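Long-range contacts in CcbJ (Streptomyces caelestis, PDB 4HGZ), which probably acts as an S-adenosyl-L-methionine-dependent N-methyltransferase, transferring a methyl group to nitrogen in its substrate: residues A53-A58 and A81-E86; G74-P79 and V132-F137; G163-V168 and V267-A272. One frame throughout, in Å; residues are numbered along the deposited sequence.

Contact 1 of 3, residues A53-A58 and A81-E86; sequences AALFVA and ADLGVE
Leu83 carries this contact through its two methyls, which meet different parts of helix 50-61. All the cross-contacts are apolar. Leu83 CD1 points at the helix surface between Ala54 and Ala58, one turn apart: it lies 3.6 Å from Ala58 CB and 3.8 Å from Ala54 CB, and also 3.7 Å from the Ala54 carbonyl carbon, so the methyl rests on backbone as well as on side chains. Leu83 CG stands anti to its own carbonyl carbon (chi1 -43°), which sends the branch across to the helix. A looser methyl-to-methyl contact is made by Leu83 CD2 with Leu55 CD2 at 4.1 Å, where the two leucine side chains, both exposed, cross at about a right angle. Val85 adds the last contact, its CG2 lying 4.0 Å from Ala58 CB. Beside these methyls, Asp82 OD2 forms a salt bridge to Arg51 of helix 50-61, so a charge pair links the same elements. Ala58 also belongs, with Ala59, to a lithium ion site. Helix 50-61 precedes strand 66-69, and helix 77-82 leads through a turn to strand 87-91, completing a beta-alpha-beta crossover; that turn packs on helix 50-61, consistent with the Rossmann-like fold of AdoMet-dependent methyltransferases.

Contact 2 of 3, residues G74-P79 and V132-F137; sequences GRVAFP and VVFAAF
Arg75 NH1 makes a salt bridge to Asp49 OD1, outside both segments, while the other amino group, NH2, lies 3.9 Å from Ala136 CB and 4.0 Å from Phe137 CB. The side chain is extended through chi1 and chi2 and then bends at chi3 (64°), which carries the head group over its neighbour: Val76 CG2 sits 3.8 Å above one guanidinium face, displaced toward the rim. The guanidinium plane is turned 76° from that of the Phe137 ring, but it is the CB of Phe137 and not the ring that NH2 meets.

Val76 supplies the buried half of the contact. With CG1 anti to the backbone N (chi1 -170°), that methyl reaches the Phe134 ring, 3.8 Å from Phe134 CE1 and 3.9 Å from Phe134 CZ, and the two side chains slide past each other in opposite directions. Val76 CG2 makes a looser contact, 4.4 Å from Ala136 CB. Strand 66-69 lies beside both residues, since Val76 and Phe134 each touch Glu68. Within 74-79, Phe78 N bonds to Gly74 O at 3.0 Å. Gly72, Gly74 and Ala77 match a GxGxxA pattern, and Arg75 binds S-adenosyl-L-homocysteine in another structure of this protein; the arrangement is consistent with the glycine-rich cofactor loop of Rossmann-like methyltransferases, set against the end of strand 130-135.

Contact 3 of 3, residues G163-V168 and V267-A272; sequences GGTFVV and VSVYRA
Strands 164-168 and 267-272 run antiparallel, their directions 151° apart, joined by two hydrogen-bonded pairs, Phe166 with Tyr270 and Val168 with Ser268. In the first, Phe166 N to Tyr270 O and Tyr270 N to Phe166 O are both 2.8 Å; in the second, Ser268 N to Val168 O is 2.9 Å, with an N-H...O angle of 168°, and Val168 N to Ser268 O is 3.1 Å. On the face bearing Phe166, the aromatic pair lies side by side and points the same way, Phe166 CD2 being 3.9 Å from Tyr270 CD2. Val168 CG2 reaches the edge of the Tyr270 ring, near its plane, and also packs on Ser268 CB. Beyond the pair, Tyr270 OH hydrogen-bonds to Asp237 of helix 233-242, which packs against this side. Strand 265-272 inserted antiparallel between 164-171 and 245-251, in an otherwise parallel sheet, is the signature of the class I AdoMet-dependent methyltransferase fold. On the face bearing Thr165, Val167 and Val269, the contacts are between aliphatic carbons. Val269 CG1, anti to its backbone N (chi1 -174°), lies 3.8 Å from Thr165 CB, and Val167 CG1 meets Val267 CG1 at 4.0 Å. Arg271 extends to a salt bridge with Glu246 on strand 245-251.

From the N terminus, contact 1 closes first, bringing 81-86 back to helix 50-61 over a loop of 22 residues that contains strand 66-69. Contact 2 opens inside that loop, at 74-79, and closes at 132-137, so the two cross. Contact 3 follows in series, spanning 98 residues, which include the separate four-stranded antiparallel sheet. Helix 50-61 joins all three: Ala53 packs on Val76 and Val57 on Phe134 of contact 2, while Phe56 reaches Val167, Val267 and Val269 of contact 3. Contacts 2 and 3 also meet through neighbouring strands 130-135 and 164-171, with probable hydrogen bonds pairing Val133 and Ala135 with Val167.

Contact 1 of 3, residues A53-A58 and A81-E86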
ATOM      1  N   ALA C  53     -16.899 -23.985  18.328  1.00 55.18           N
ATOM      2  CA  ALA C  53     -16.910 -25.059  17.352  1.00 49.60           C
ATOM      3  C   ALA C  53     -17.718 -26.221  17.903  1.00 54.02           C
ATOM      4  O   ALA C  53     -18.544 -26.809  17.195  1.00 54.04           O
ATOM      5  CB  ALA C  53     -15.500 -25.511  17.032  1.00 46.26           C
ATOM      6  N   ALA C  54     -17.477 -26.552  19.169  1.00 52.47           N
ATOM      7  CA  ALA C  54     -18.144 -27.700  19.771  1.00 53.81           C
ATOM      8  C   ALA C  54     -19.658 -27.501  19.722  1.00 54.93           C
ATOM      9  O   ALA C  54     -20.403 -28.335  19.196  1.00 55.44           O
ATOM     10  CB  ALA C  54     -17.660 -27.922  21.207  1.00 44.08           C
ATOM     11  N   LEU C  55     -20.113 -26.379  20.264  1.00 59.24           N
ATOM     12  CA  LEU C  55     -21.534 -26.090  20.284  1.00 61.56           C
ATOM     13  C   LEU C  55     -22.067 -26.215  18.857  1.00 59.47           C
ATOM     14  O   LEU C  55     -23.048 -26.922  18.602  1.00 57.52           O
ATOM     15  CB  LEU C  55     -21.782 -24.697  20.873  1.00 62.15           C
ATOM     16  CG  LEU C  55     -21.537 -24.545  22.392  1.00 76.75           C
ATOM     17  CD1 LEU C  55     -21.254 -23.085  22.821  1.00 63.79           C
ATOM     18  CD2 LEU C  55     -22.699 -25.119  23.208  1.00 65.98           C
ATOM     19  N   PHE C  56     -21.388 -25.559  17.923  1.00 52.45           N
ATOM     20  CA  PHE C  56     -21.793 -25.603  16.525  1.00 52.02           C
ATOM     21  C   PHE C  56     -21.982 -27.029  16.033  1.00 53.94           C
ATOM     22  O   PHE C  56     -23.050 -27.378  15.539  1.00 64.01           O
ATOM     23  CB  PHE C  56     -20.781 -24.883  15.641  1.00 53.47           C
ATOM     24  CG  PHE C  56     -21.254 -24.684  14.234  1.00 49.05           C
ATOM     25  CD1 PHE C  56     -21.918 -23.532  13.872  1.00 44.89           C
ATOM     26  CD2 PHE C  56     -21.032 -25.650  13.273  1.00 47.30           C
ATOM     27  CE1 PHE C  56     -22.358 -23.353  12.579  1.00 46.83           C
ATOM     28  CE2 PHE C  56     -21.471 -25.478  11.974  1.00 47.23           C
ATOM     29  CZ  PHE C  56     -22.138 -24.332  11.629  1.00 39.48           C
ATOM     30  N   VAL C  57     -20.945 -27.854  16.159  1.00 53.78           N
ATOM     31  CA  VAL C  57     -21.034 -29.245  15.717  1.00 51.36           C
ATOM     32  C   VAL C  57     -22.123 -30.018  16.476  1.00 56.43           C
ATOM     33  O   VAL C  57     -22.972 -30.668  15.860  1.00 58.10           O
ATOM     34  CB  VAL C  57     -19.674 -29.961  15.804  1.00 51.73           C
ATOM     35  CG1 VAL C  57     -19.845 -31.444  15.611  1.00 43.03           C
ATOM     36  CG2 VAL C  57     -18.725 -29.406  14.757  1.00 38.59           C
ATOM     37  N   ALA C  58     -22.114 -29.919  17.806  1.00 58.55           N
ATOM     38  CA  ALA C  58     -23.159 -30.537  18.640  1.00 57.87           C
ATOM     39  C   ALA C  58     -24.568 -30.266  18.117  1.00 61.48           C
ATOM     40  O   ALA C  58     -25.371 -31.190  17.988  1.00 70.08           O
ATOM     41  CB  ALA C  58     -23.045 -30.066  20.079  1.00 45.27           C
ATOM     42  N   ALA C  81     -16.858 -33.378  24.095  1.00 52.22           N
ATOM     43  CA  ALA C  81     -17.122 -34.449  25.036  1.00 53.03           C
ATOM     44  C   ALA C  81     -17.889 -33.902  26.228  1.00 57.48           C
ATOM     45  O   ALA C  81     -18.652 -34.629  26.859  1.00 65.20           O
ATOM     46  CB  ALA C  81     -15.818 -35.122  25.468  1.00 42.49           C
ATOM     47  N   ASP C  82     -17.703 -32.615  26.521  1.00 59.15           N
ATOM     48  CA  ASP C  82     -18.448 -31.955  27.607  1.00 63.97           C
ATOM     49  C   ASP C  82     -19.938 -31.753  27.298  1.00 63.07           C
ATOM     50  O   ASP C  82     -20.745 -31.563  28.213  1.00 74.13           O
ATOM     51  CB  ASP C  82     -17.808 -30.611  27.992  1.00 55.74           C
ATOM     52  CG  ASP C  82     -16.499 -30.776  28.762  1.00 73.62           C
ATOM     53  OD1 ASP C  82     -16.337 -31.784  29.493  1.00 66.19           O
ATOM     54  OD2 ASP C  82     -15.630 -29.885  28.649  1.00 74.75           O
ATOM     55  N   LEU C  83     -20.302 -31.799  26.019  1.00 57.19           N
ATOM     56  CA  LEU C  83     -21.693 -31.616  25.615  1.00 61.63           C
ATOM     57  C   LEU C  83     -22.387 -32.957  25.396  1.00 63.07           C
ATOM     58  O   LEU C  83     -23.514 -33.012  24.882  1.00 61.28           O
ATOM     59  CB  LEU C  83     -21.782 -30.774  24.340  1.00 59.33           C
ATOM     60  CG  LEU C  83     -20.892 -29.534  24.228  1.00 58.90           C
ATOM     61  CD1 LEU C  83     -20.920 -29.003  22.806  1.00 51.26           C
ATOM     62  CD2 LEU C  83     -21.324 -28.462  25.202  1.00 54.32           C
ATOM     63  N   GLY C  84     -21.704 -34.032  25.782  1.00 60.10           N
ATOM     64  CA  GLY C  84     -22.243 -35.389  25.665  1.00 63.50           C
ATOM     65  C   GLY C  84     -22.183 -35.993  24.272  1.00 63.16           C
ATOM     66  O   GLY C  84     -22.914 -36.940  23.970  1.00 65.13           O
ATOM     67  N   VAL C  85     -21.311 -35.445  23.428  1.00 53.87           N
ATOM     68  CA  VAL C  85     -21.145 -35.905  22.054  1.00 55.09           C
ATOM     69  C   VAL C  85     -19.984 -36.902  21.916  1.00 54.63           C
ATOM     70  O   VAL C  85     -18.865 -36.634  22.361  1.00 54.76           O
ATOM     71  CB  VAL C  85     -20.845 -34.709  21.140  1.00 54.56           C
ATOM     72  CG1 VAL C  85     -20.695 -35.156  19.707  1.00 54.71           C
ATOM     73  CG2 VAL C  85     -21.936 -33.672  21.258  1.00 55.89           C
ATOM     74  N   GLU C  86     -20.240 -38.046  21.293  1.00 56.05           N
ATOM     75  CA  GLU C  86     -19.174 -39.022  21.044  1.00 54.46           C
ATOM     76  C   GLU C  86     -18.317 -38.602  19.844  1.00 53.97           C
ATOM     77  O   GLU C  86     -18.816 -38.481  18.723  1.00 50.32           O
ATOM     78  CB  GLU C  86     -19.750 -40.421  20.820  1.00 48.83           C
ATOM     79  CG  GLU C  86     -18.684 -41.498  20.673  1.00 56.45           C
ATOM     80  CD  GLU C  86     -19.261 -42.883  20.412  1.00 64.11           C
ATOM     81  OE1 GLU C  86     -20.443 -43.125  20.725  1.00 63.72           O
ATOM     82  OE2 GLU C  86     -18.520 -43.737  19.886  1.00 70.75           O
TER

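Contact 2 of 3, residues G74-P79 and V132-F137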
ATOM      1  N   GLY C  74      -7.087 -32.308  20.787  1.00 45.55           N
ATOM      2  CA  GLY C  74      -8.466 -32.328  21.280  1.00 48.60           C
ATOM      3  C   GLY C  74      -9.081 -30.971  21.557  1.00 52.43           C
ATOM      4  O   GLY C  74     -10.029 -30.855  22.344  1.00 55.95           O
ATOM      5  N   ARG C  75      -8.555 -29.943  20.901  1.00 53.90           N
ATOM      6  CA  ARG C  75      -9.019 -28.578  21.122  1.00 54.35           C
ATOM      7  C   ARG C  75     -10.535 -28.462  20.987  1.00 53.67           C
ATOM      8  O   ARG C  75     -11.187 -27.784  21.781  1.00 59.13           O
ATOM      9  CB  ARG C  75      -8.334 -27.618  20.159  1.00 51.21           C
ATOM     10  CG  ARG C  75      -8.739 -26.195  20.353  1.00 53.76           C
ATOM     11  CD  ARG C  75      -8.054 -25.277  19.356  1.00 65.10           C
ATOM     12  NE  ARG C  75      -8.436 -25.548  17.971  1.00 69.17           N
ATOM     13  CZ  ARG C  75      -9.479 -24.995  17.357  1.00 65.00           C
ATOM     14  NH1 ARG C  75     -10.263 -24.146  18.010  1.00 63.16           N
ATOM     15  NH2 ARG C  75      -9.736 -25.291  16.087  1.00 61.34           N
ATOM     16  N   VAL C  76     -11.089 -29.127  19.981  1.00 46.48           N
ATOM     17  CA  VAL C  76     -12.529 -29.157  19.776  1.00 42.84           C
ATOM     18  C   VAL C  76     -13.170 -30.417  20.368  1.00 47.77           C
ATOM     19  O   VAL C  76     -14.317 -30.390  20.810  1.00 57.68           O
ATOM     20  CB  VAL C  76     -12.866 -29.082  18.274  1.00 44.66           C
ATOM     21  CG1 VAL C  76     -14.359 -28.875  18.066  1.00 40.07           C
ATOM     22  CG2 VAL C  76     -12.063 -27.964  17.601  1.00 43.43           C
ATOM     23  N   ALA C  77     -12.424 -31.517  20.388  1.00 53.16           N
ATOM     24  CA  ALA C  77     -12.957 -32.815  20.810  1.00 51.11           C
ATOM     25  C   ALA C  77     -13.378 -32.847  22.281  1.00 55.18           C
ATOM     26  O   ALA C  77     -14.435 -33.376  22.619  1.00 58.71           O
ATOM     27  CB  ALA C  77     -11.959 -33.942  20.507  1.00 44.54           C
ATOM     28  N   PHE C  78     -12.569 -32.272  23.157  1.00 47.78           N
ATOM     29  CA  PHE C  78     -12.921 -32.295  24.571  1.00 55.78           C
ATOM     30  C   PHE C  78     -14.122 -31.409  24.921  1.00 58.89           C
ATOM     31  O   PHE C  78     -15.012 -31.826  25.667  1.00 64.41           O
ATOM     32  CB  PHE C  78     -11.703 -31.982  25.442  1.00 53.54           C
ATOM     33  CG  PHE C  78     -10.673 -33.062  25.413  1.00 57.51           C
ATOM     34  CD1 PHE C  78     -10.967 -34.321  25.913  1.00 61.72           C
ATOM     35  CD2 PHE C  78      -9.428 -32.840  24.862  1.00 55.75           C
ATOM     36  CE1 PHE C  78     -10.031 -35.327  25.877  1.00 54.55           C
ATOM     37  CE2 PHE C  78      -8.492 -33.845  24.822  1.00 51.23           C
ATOM     38  CZ  PHE C  78      -8.790 -35.086  25.334  1.00 58.06           C
ATOM     39  N   PRO C  79     -14.148 -30.175  24.401  1.00 57.78           N
ATOM     40  CA  PRO C  79     -15.387 -29.426  24.545  1.00 57.71           C
ATOM     41  C   PRO C  79     -16.567 -30.199  23.963  1.00 55.36           C
ATOM     42  O   PRO C  79     -17.664 -30.126  24.497  1.00 54.35           O
ATOM     43  CB  PRO C  79     -15.110 -28.155  23.748  1.00 54.22           C
ATOM     44  CG  PRO C  79     -13.654 -27.930  23.978  1.00 58.42           C
ATOM     45  CD  PRO C  79     -13.031 -29.312  23.984  1.00 55.16           C
ATOM     46  N   VAL C 132     -21.930 -36.029  11.701  1.00 47.92           N
ATOM     47  CA  VAL C 132     -21.187 -34.858  11.281  1.00 45.16           C
ATOM     48  C   VAL C 132     -19.727 -35.232  11.077  1.00 47.57           C
ATOM     49  O   VAL C 132     -19.115 -35.877  11.933  1.00 46.70           O
ATOM     50  CB  VAL C 132     -21.242 -33.770  12.352  1.00 43.61           C
ATOM     51  CG1 VAL C 132     -20.541 -32.506  11.869  1.00 36.54           C
ATOM     52  CG2 VAL C 132     -22.671 -33.487  12.735  1.00 52.83           C
ATOM     53  N   VAL C 133     -19.165 -34.838   9.941  1.00 43.85           N
ATOM     54  CA  VAL C 133     -17.725 -34.959   9.749  1.00 39.97           C
ATOM     55  C   VAL C 133     -17.216 -33.542   9.641  1.00 44.05           C
ATOM     56  O   VAL C 133     -17.777 -32.742   8.884  1.00 50.30           O
ATOM     57  CB  VAL C 133     -17.378 -35.712   8.462  1.00 37.89           C
ATOM     58  CG1 VAL C 133     -15.894 -35.772   8.294  1.00 33.06           C
ATOM     59  CG2 VAL C 133     -17.980 -37.123   8.477  1.00 34.44           C
ATOM     60  N   PHE C 134     -16.185 -33.198  10.405  1.00 36.81           N
ATOM     61  CA  PHE C 134     -15.705 -31.826  10.334  1.00 41.22           C
ATOM     62  C   PHE C 134     -14.208 -31.682  10.348  1.00 44.39           C
ATOM     63  O   PHE C 134     -13.473 -32.568  10.796  1.00 49.77           O
ATOM     64  CB  PHE C 134     -16.327 -30.934  11.414  1.00 43.44           C
ATOM     65  CG  PHE C 134     -15.846 -31.219  12.805  1.00 41.61           C
ATOM     66  CD1 PHE C 134     -14.863 -30.430  13.389  1.00 42.56           C
ATOM     67  CD2 PHE C 134     -16.402 -32.252  13.550  1.00 46.62           C
ATOM     68  CE1 PHE C 134     -14.421 -30.681  14.687  1.00 41.99           C
ATOM     69  CE2 PHE C 134     -15.972 -32.507  14.854  1.00 41.60           C
ATOM     70  CZ  PHE C 134     -14.980 -31.724  15.419  1.00 46.23           C
ATOM     71  N   ALA C 135     -13.782 -30.520   9.870  1.00 36.80           N
ATOM     72  CA  ALA C 135     -12.389 -30.204   9.730  1.00 38.78           C
ATOM     73  C   ALA C 135     -12.189 -28.732  10.075  1.00 35.21           C
ATOM     74  O   ALA C 135     -12.487 -27.856   9.282  1.00 43.66           O
ATOM     75  CB  ALA C 135     -11.952 -30.492   8.314  1.00 37.03           C
ATOM     76  N   ALA C 136     -11.677 -28.477  11.268  1.00 38.58           N
ATOM     77  CA  ALA C 136     -11.501 -27.126  11.772  1.00 35.24           C
ATOM     78  C   ALA C 136     -10.171 -26.495  11.361  1.00 38.03           C
ATOM     79  O   ALA C 136      -9.290 -27.157  10.823  1.00 42.44           O
ATOM     80  CB  ALA C 136     -11.636 -27.123  13.279  1.00 34.87           C
ATOM     81  N   PHE C 137     -10.052 -25.197  11.602  1.00 44.50           N
ATOM     82  CA  PHE C 137      -8.833 -24.440  11.327  1.00 43.62           C
ATOM     83  C   PHE C 137      -7.953 -24.999  10.203  1.00 43.47           C
ATOM     84  O   PHE C 137      -6.882 -25.550  10.453  1.00 42.01           O
ATOM     85  CB  PHE C 137      -8.010 -24.271  12.606  1.00 41.35           C
ATOM     86  CG  PHE C 137      -7.072 -23.099  12.563  1.00 72.58           C
ATOM     87  CD1 PHE C 137      -7.483 -21.885  12.009  1.00 63.16           C
ATOM     88  CD2 PHE C 137      -5.783 -23.194  13.083  1.00 72.06           C
ATOM     89  CE1 PHE C 137      -6.624 -20.779  11.968  1.00 66.16           C
ATOM     90  CE2 PHE C 137      -4.913 -22.092  13.045  1.00 81.02           C
ATOM     91  CZ  PHE C 137      -5.336 -20.880  12.488  1.00 70.76           C
TER

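Contact 3 of 3, residues G163-V168 and V267-A272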
ATOM      1  N   GLY C 163     -28.819 -37.472   5.816  1.00 62.49           N
ATOM      2  CA  GLY C 163     -29.022 -36.220   6.538  1.00 63.04           C
ATOM      3  C   GLY C 163     -27.796 -35.647   7.233  1.00 63.40           C
ATOM      4  O   GLY C 163     -27.805 -34.496   7.682  1.00 67.71           O
ATOM      5  N   GLY C 164     -26.733 -36.435   7.331  1.00 63.39           N
ATOM      6  CA  GLY C 164     -25.509 -35.968   7.979  1.00 53.03           C
ATOM      7  C   GLY C 164     -24.941 -34.771   7.243  1.00 57.78           C
ATOM      8  O   GLY C 164     -25.287 -34.534   6.078  1.00 57.01           O
ATOM      9  N   THR C 165     -24.061 -34.025   7.910  1.00 49.81           N
ATOM     10  CA  THR C 165     -23.414 -32.875   7.292  1.00 49.67           C
ATOM     11  C   THR C 165     -21.898 -32.901   7.408  1.00 48.98           C
ATOM     12  O   THR C 165     -21.337 -33.493   8.337  1.00 52.20           O
ATOM     13  CB  THR C 165     -23.883 -31.552   7.925  1.00 50.85           C
ATOM     14  OG1 THR C 165     -23.575 -31.563   9.324  1.00 63.37           O
ATOM     15  CG2 THR C 165     -25.376 -31.360   7.735  1.00 53.90           C
ATOM     16  N   PHE C 166     -21.250 -32.215   6.468  1.00 47.26           N
ATOM     17  CA  PHE C 166     -19.801 -32.050   6.443  1.00 39.91           C
ATOM     18  C   PHE C 166     -19.480 -30.580   6.673  1.00 43.69           C
ATOM     19  O   PHE C 166     -19.963 -29.712   5.948  1.00 46.35           O
ATOM     20  CB  PHE C 166     -19.270 -32.492   5.083  1.00 40.05           C
ATOM     21  CG  PHE C 166     -17.800 -32.261   4.890  1.00 32.51           C
ATOM     22  CD1 PHE C 166     -16.875 -32.877   5.709  1.00 40.75           C
ATOM     23  CD2 PHE C 166     -17.342 -31.463   3.855  1.00 32.34           C
ATOM     24  CE1 PHE C 166     -15.503 -32.680   5.519  1.00 40.58           C
ATOM     25  CE2 PHE C 166     -15.977 -31.266   3.655  1.00 44.40           C
ATOM     26  CZ  PHE C 166     -15.054 -31.878   4.497  1.00 27.33           C
ATOM     27  N   VAL C 167     -18.660 -30.302   7.678  1.00 45.49           N
ATOM     28  CA  VAL C 167     -18.403 -28.935   8.102  1.00 36.91           C
ATOM     29  C   VAL C 167     -16.919 -28.647   8.045  1.00 38.99           C
ATOM     30  O   VAL C 167     -16.131 -29.379   8.628  1.00 44.97           O
ATOM     31  CB  VAL C 167     -18.859 -28.722   9.562  1.00 38.08           C
ATOM     32  CG1 VAL C 167     -18.567 -27.294  10.006  1.00 36.14           C
ATOM     33  CG2 VAL C 167     -20.334 -29.044   9.714  1.00 38.29           C
ATOM     34  N   VAL C 168     -16.541 -27.581   7.349  1.00 40.54           N
ATOM     35  CA  VAL C 168     -15.146 -27.164   7.275  1.00 38.24           C
ATOM     36  C   VAL C 168     -15.031 -25.708   7.687  1.00 39.88           C
ATOM     37  O   VAL C 168     -15.963 -24.930   7.521  1.00 46.15           O
ATOM     38  CB  VAL C 168     -14.562 -27.266   5.833  1.00 33.33           C
ATOM     39  CG1 VAL C 168     -14.782 -28.641   5.253  1.00 43.12           C
ATOM     40  CG2 VAL C 168     -15.193 -26.246   4.945  1.00 34.74           C
ATOM     41  N   VAL C 267     -17.022 -20.728   7.758  1.00 43.16           N
ATOM     42  CA  VAL C 267     -17.435 -22.027   8.209  1.00 38.96           C
ATOM     43  C   VAL C 267     -18.525 -22.441   7.240  1.00 39.92           C
ATOM     44  O   VAL C 267     -19.504 -21.725   7.050  1.00 45.79           O
ATOM     45  CB  VAL C 267     -17.993 -21.954   9.624  1.00 39.09           C
ATOM     46  CG1 VAL C 267     -18.682 -23.248   9.992  1.00 39.25           C
ATOM     47  CG2 VAL C 267     -16.895 -21.628  10.603  1.00 42.22           C
ATOM     48  N   SER C 268     -18.339 -23.582   6.602  1.00 37.92           N
ATOM     49  CA  SER C 268     -19.265 -24.030   5.584  1.00 40.82           C
ATOM     50  C   SER C 268     -19.855 -25.370   5.979  1.00 42.08           C
ATOM     51  O   SER C 268     -19.161 -26.234   6.523  1.00 48.93           O
ATOM     52  CB  SER C 268     -18.555 -24.143   4.232  1.00 35.22           C
ATOM     53  OG  SER C 268     -17.914 -22.925   3.898  1.00 51.75           O
ATOM     54  N   VAL C 269     -21.143 -25.529   5.705  1.00 39.44           N
ATOM     55  CA  VAL C 269     -21.856 -26.745   6.027  1.00 41.56           C
ATOM     56  C   VAL C 269     -22.442 -27.343   4.752  1.00 46.27           C
ATOM     57  O   VAL C 269     -23.202 -26.673   4.031  1.00 46.97           O
ATOM     58  CB  VAL C 269     -23.009 -26.461   6.995  1.00 42.88           C
ATOM     59  CG1 VAL C 269     -23.654 -27.761   7.444  1.00 43.87           C
ATOM     60  CG2 VAL C 269     -22.518 -25.669   8.168  1.00 41.84           C
ATOM     61  N   TYR C 270     -22.099 -28.605   4.491  1.00 43.18           N
ATOM     62  CA  TYR C 270     -22.518 -29.305   3.278  1.00 40.38           C
ATOM     63  C   TYR C 270     -23.361 -30.536   3.604  1.00 48.09           C
ATOM     64  O   TYR C 270     -23.186 -31.161   4.662  1.00 49.04           O
ATOM     65  CB  TYR C 270     -21.290 -29.758   2.487  1.00 39.40           C
ATOM     66  CG  TYR C 270     -20.396 -28.640   2.013  1.00 42.03           C
ATOM     67  CD1 TYR C 270     -20.627 -28.006   0.800  1.00 42.24           C
ATOM     68  CD2 TYR C 270     -19.319 -28.219   2.775  1.00 35.49           C
ATOM     69  CE1 TYR C 270     -19.804 -26.992   0.358  1.00 37.77           C
ATOM     70  CE2 TYR C 270     -18.498 -27.206   2.344  1.00 35.38           C
ATOM     71  CZ  TYR C 270     -18.744 -26.591   1.137  1.00 38.44           C
ATOM     72  OH  TYR C 270     -17.926 -25.570   0.703  1.00 47.51           O
ATOM     73  N   ARG C 271     -24.263 -30.877   2.683  1.00 44.77           N
ATOM     74  CA  ARG C 271     -25.069 -32.088   2.766  1.00 44.70           C
ATOM     75  C   ARG C 271     -24.755 -32.964   1.571  1.00 49.20           C
ATOM     76  O   ARG C 271     -24.167 -32.508   0.596  1.00 58.87           O
ATOM     77  CB  ARG C 271     -26.560 -31.766   2.702  1.00 41.02           C
ATOM     78  CG  ARG C 271     -27.192 -31.315   3.989  1.00 75.21           C
ATOM     79  CD  ARG C 271     -28.702 -31.178   3.802  1.00101.94           C
ATOM     80  NE  ARG C 271     -29.027 -30.373   2.624  1.00105.20           N
ATOM     81  CZ  ARG C 271     -30.251 -30.218   2.131  1.00113.70           C
ATOM     82  NH1 ARG C 271     -31.284 -30.824   2.702  1.00107.43           N
ATOM     83  NH2 ARG C 271     -30.442 -29.460   1.060  1.00110.57           N
ATOM     84  N   ALA C 272     -25.177 -34.220   1.642  1.00 59.48           N
ATOM     85  CA  ALA C 272     -25.117 -35.111   0.502  1.00 58.06           C
ATOM     86  C   ALA C 272     -26.123 -34.602  -0.513  1.00 60.52           C
ATOM     87  O   ALA C 272     -27.181 -34.120  -0.134  1.00 69.95           O
ATOM     88  CB  ALA C 272     -25.473 -36.513   0.930  1.00 54.39           C
TER